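Local coordinates for protein chorismate mutase (Paraburkholderia phymatum, PDB 5TS9) that probably catalyses the rearrangement of chorismate to prephenate, as an all-helical chorismate mutase of the type II family, at residues 28-33 and 86-91. Sequence-based numbering, arbitrary orientation.
Sequences TADQVA and YALLNN
Ala33 and Leu89 have the nearest CA atoms of the two helical segments, 28-33 and 86-91, with Ala33 CA 6.4 Å from Leu89 CA; the segments run in the same general direction at a crossing angle of -45° with their axes 9.5 Å apart. Two leucines from helix 67-95 meet helix 16-39 at Asp30 and Ala33. Leu88 does most of the touching through one methyl: its CD1 lies 3.8 Å from Asp30 CA and 4.0 Å from Ala33 CB, settling between residues about one turn apart. With CG anti to its carbonyl carbon (chi1 -70°) and the chain then extended, Leu88 sends that branch straight across the gap. Leu89 starts off less directly, but its CD2 swings in to 3.6 Å from Ala33 O, a van der Waals contact of a methyl with a carbonyl oxygen. Its CG also rests against the Ala33 methyl, 4.4 Å from CB. Asp30 borders the patch: its OD1 passes 4.0 Å from Leu88 CD1 while it is hydrogen-bonded to His158 NE2, so the carboxylate that borders the methyl has its own polar partner. Leu157, on the same helix 156-165 as His158, packs on Leu88 as well. Segment 86-91 also meets the second subunit, where its Asn90 ND2 bonds Asp163 OD1 of that chain. The alanine side chain lets two leucines come close to the backbone of helix 16-39, and the two segments are therefore joined by apolar and van der Waals contact, while Asp30 at the edge is tied to His158.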
ATOM      1  N   THR A  28      -6.444  10.224  -8.932  1.00 19.26           N
ATOM      2  CA  THR A  28      -6.087   9.824 -10.293  1.00 18.39           C
ATOM      3  C   THR A  28      -5.976   8.304 -10.442  1.00 14.64           C
ATOM      4  O   THR A  28      -6.087   7.801 -11.562  1.00 18.33           O
ATOM      5  CB  THR A  28      -4.760  10.440 -10.733  1.00 17.65           C
ATOM      6  OG1 THR A  28      -3.702   9.927  -9.902  1.00 17.12           O
ATOM      7  CG2 THR A  28      -4.810  11.970 -10.652  1.00 17.76           C
ATOM      8  N   ALA A  29      -5.748   7.569  -9.346  1.00 14.55           N
ATOM      9  CA  ALA A  29      -5.690   6.103  -9.413  1.00 18.41           C
ATOM     10  C   ALA A  29      -6.940   5.503 -10.061  1.00 19.90           C
ATOM     11  O   ALA A  29      -6.855   4.507 -10.795  1.00 17.97           O
ATOM     12  CB  ALA A  29      -5.496   5.518  -8.012  1.00 12.65           C
ATOM     13  N   ASP A  30      -8.114   6.085  -9.794  1.00 20.12           N
ATOM     14  CA  ASP A  30      -9.339   5.564 -10.398  1.00 18.31           C
ATOM     15  C   ASP A  30      -9.255   5.606 -11.917  1.00 21.04           C
ATOM     16  O   ASP A  30      -9.619   4.639 -12.591  1.00 27.50           O
ATOM     17  CB  ASP A  30     -10.556   6.354  -9.923  1.00 20.92           C
ATOM     18  CG  ASP A  30     -10.718   6.321  -8.421  1.00 27.91           C
ATOM     19  OD1 ASP A  30      -9.698   6.178  -7.717  1.00 27.19           O
ATOM     20  OD2 ASP A  30     -11.866   6.442  -7.942  1.00 34.89           O
ATOM     21  N   GLN A  31      -8.751   6.710 -12.477  1.00 22.65           N
ATOM     22  CA  GLN A  31      -8.679   6.784 -13.932  1.00 22.96           C
ATOM     23  C   GLN A  31      -7.490   6.006 -14.486  1.00 16.71           C
ATOM     24  O   GLN A  31      -7.558   5.527 -15.623  1.00 20.89           O
ATOM     25  CB  GLN A  31      -8.621   8.242 -14.392  1.00 19.83           C
ATOM     26  CG  GLN A  31      -9.981   8.947 -14.455  1.00 18.28           C
ATOM     27  CD  GLN A  31     -10.743   8.595 -15.722  1.00 23.04           C
ATOM     28  OE1 GLN A  31     -10.148   8.180 -16.722  1.00 26.84           O
ATOM     29  NE2 GLN A  31     -12.054   8.772 -15.694  1.00 25.87           N
ATOM     30  N   VAL A  32      -6.387   5.886 -13.741  1.00 15.99           N
ATOM     31  CA  VAL A  32      -5.297   5.056 -14.260  1.00 16.60           C
ATOM     32  C   VAL A  32      -5.708   3.576 -14.264  1.00 18.53           C
ATOM     33  O   VAL A  32      -5.416   2.837 -15.215  1.00 17.23           O
ATOM     34  CB  VAL A  32      -4.008   5.306 -13.463  1.00 15.58           C
ATOM     35  CG1 VAL A  32      -2.969   4.227 -13.796  1.00 16.96           C
ATOM     36  CG2 VAL A  32      -3.453   6.743 -13.775  1.00 16.82           C
ATOM     37  N   ALA A  33      -6.431   3.141 -13.231  1.00 16.89           N
ATOM     38  CA  ALA A  33      -6.967   1.777 -13.194  1.00 19.69           C
ATOM     39  C   ALA A  33      -7.844   1.490 -14.410  1.00 18.83           C
ATOM     40  O   ALA A  33      -7.706   0.444 -15.048  1.00 24.88           O
ATOM     41  CB  ALA A  33      -7.764   1.561 -11.907  1.00 14.99           C
ATOM     42  N   TYR A  86      -4.548  -1.647  -7.615  1.00 15.08           N
ATOM     43  CA  TYR A  86      -4.630  -3.103  -7.511  1.00 13.82           C
ATOM     44  C   TYR A  86      -5.997  -3.533  -6.979  1.00 14.76           C
ATOM     45  O   TYR A  86      -6.560  -4.535  -7.431  1.00 12.33           O
ATOM     46  CB  TYR A  86      -3.532  -3.646  -6.597  1.00 14.90           C
ATOM     47  CG  TYR A  86      -2.157  -3.767  -7.212  1.00 13.66           C
ATOM     48  CD1 TYR A  86      -1.943  -4.552  -8.354  1.00 14.83           C
ATOM     49  CD2 TYR A  86      -1.067  -3.139  -6.626  1.00 12.07           C
ATOM     50  CE1 TYR A  86      -0.667  -4.687  -8.901  1.00 15.02           C
ATOM     51  CE2 TYR A  86       0.202  -3.253  -7.158  1.00 14.11           C
ATOM     52  CZ  TYR A  86       0.402  -4.039  -8.302  1.00 15.39           C
ATOM     53  OH  TYR A  86       1.664  -4.138  -8.856  1.00 15.87           O
ATOM     54  N   ALA A  87      -6.523  -2.805  -5.994  1.00 12.22           N
ATOM     55  CA  ALA A  87      -7.796  -3.188  -5.381  1.00 16.38           C
ATOM     56  C   ALA A  87      -8.952  -2.999  -6.352  1.00 16.35           C
ATOM     57  O   ALA A  87      -9.827  -3.868  -6.468  1.00 12.67           O
ATOM     58  CB  ALA A  87      -8.039  -2.378  -4.107  1.00 17.45           C
ATOM     59  N   LEU A  88      -8.969  -1.867  -7.052  1.00 12.33           N
ATOM     60  CA  LEU A  88     -10.018  -1.609  -8.037  1.00 14.16           C
ATOM     61  C   LEU A  88      -9.993  -2.656  -9.136  1.00 14.38           C
ATOM     62  O   LEU A  88     -11.036  -3.191  -9.520  1.00 20.89           O
ATOM     63  CB  LEU A  88      -9.849  -0.216  -8.641  1.00 14.11           C
ATOM     64  CG  LEU A  88     -10.123   1.003  -7.762  1.00 14.79           C
ATOM     65  CD1 LEU A  88      -9.868   2.242  -8.591  1.00 17.09           C
ATOM     66  CD2 LEU A  88     -11.592   0.984  -7.294  1.00 16.13           C
ATOM     67  N   LEU A  89      -8.805  -2.932  -9.689  1.00 20.15           N
ATOM     68  CA  LEU A  89      -8.722  -3.882 -10.794  1.00 13.95           C
ATOM     69  C   LEU A  89      -9.220  -5.248 -10.374  1.00 18.73           C
ATOM     70  O   LEU A  89      -9.927  -5.918 -11.134  1.00 16.85           O
ATOM     71  CB  LEU A  89      -7.287  -3.972 -11.298  1.00 15.33           C
ATOM     72  CG  LEU A  89      -6.876  -2.781 -12.145  1.00 14.25           C
ATOM     73  CD1 LEU A  89      -5.393  -2.802 -12.294  1.00 20.03           C
ATOM     74  CD2 LEU A  89      -7.603  -2.802 -13.533  1.00 15.24           C
ATOM     75  N   ASN A  90      -8.874  -5.686  -9.158  1.00 13.60           N
ATOM     76  CA  ASN A  90      -9.355  -7.002  -8.751  1.00 14.06           C
ATOM     77  C   ASN A  90     -10.827  -6.963  -8.386  1.00 14.23           C
ATOM     78  O   ASN A  90     -11.523  -7.966  -8.577  1.00 14.87           O
ATOM     79  CB  ASN A  90      -8.522  -7.562  -7.593  1.00 15.32           C
ATOM     80  CG  ASN A  90      -7.405  -8.491  -8.079  1.00 19.43           C
ATOM     81  OD1 ASN A  90      -7.235  -8.686  -9.285  1.00 22.01           O
ATOM     82  ND2 ASN A  90      -6.647  -9.082  -7.137  1.00 15.55           N
ATOM     83  N   ASN A  91     -11.321  -5.835  -7.860  1.00 13.95           N
ATOM     84  CA  ASN A  91     -12.761  -5.691  -7.671  1.00 14.49           C
ATOM     85  C   ASN A  91     -13.485  -5.860  -8.997  1.00 15.31           C
ATOM     86  O   ASN A  91     -14.480  -6.583  -9.085  1.00 16.05           O
ATOM     87  CB  ASN A  91     -13.109  -4.327  -7.063  1.00 16.55           C
ATOM     88  CG  ASN A  91     -12.759  -4.244  -5.598  1.00 19.52           C
ATOM     89  OD1 ASN A  91     -12.384  -5.245  -5.009  1.00 14.33           O
ATOM     90  ND2 ASN A  91     -12.879  -3.055  -5.006  1.00 15.58           N
TER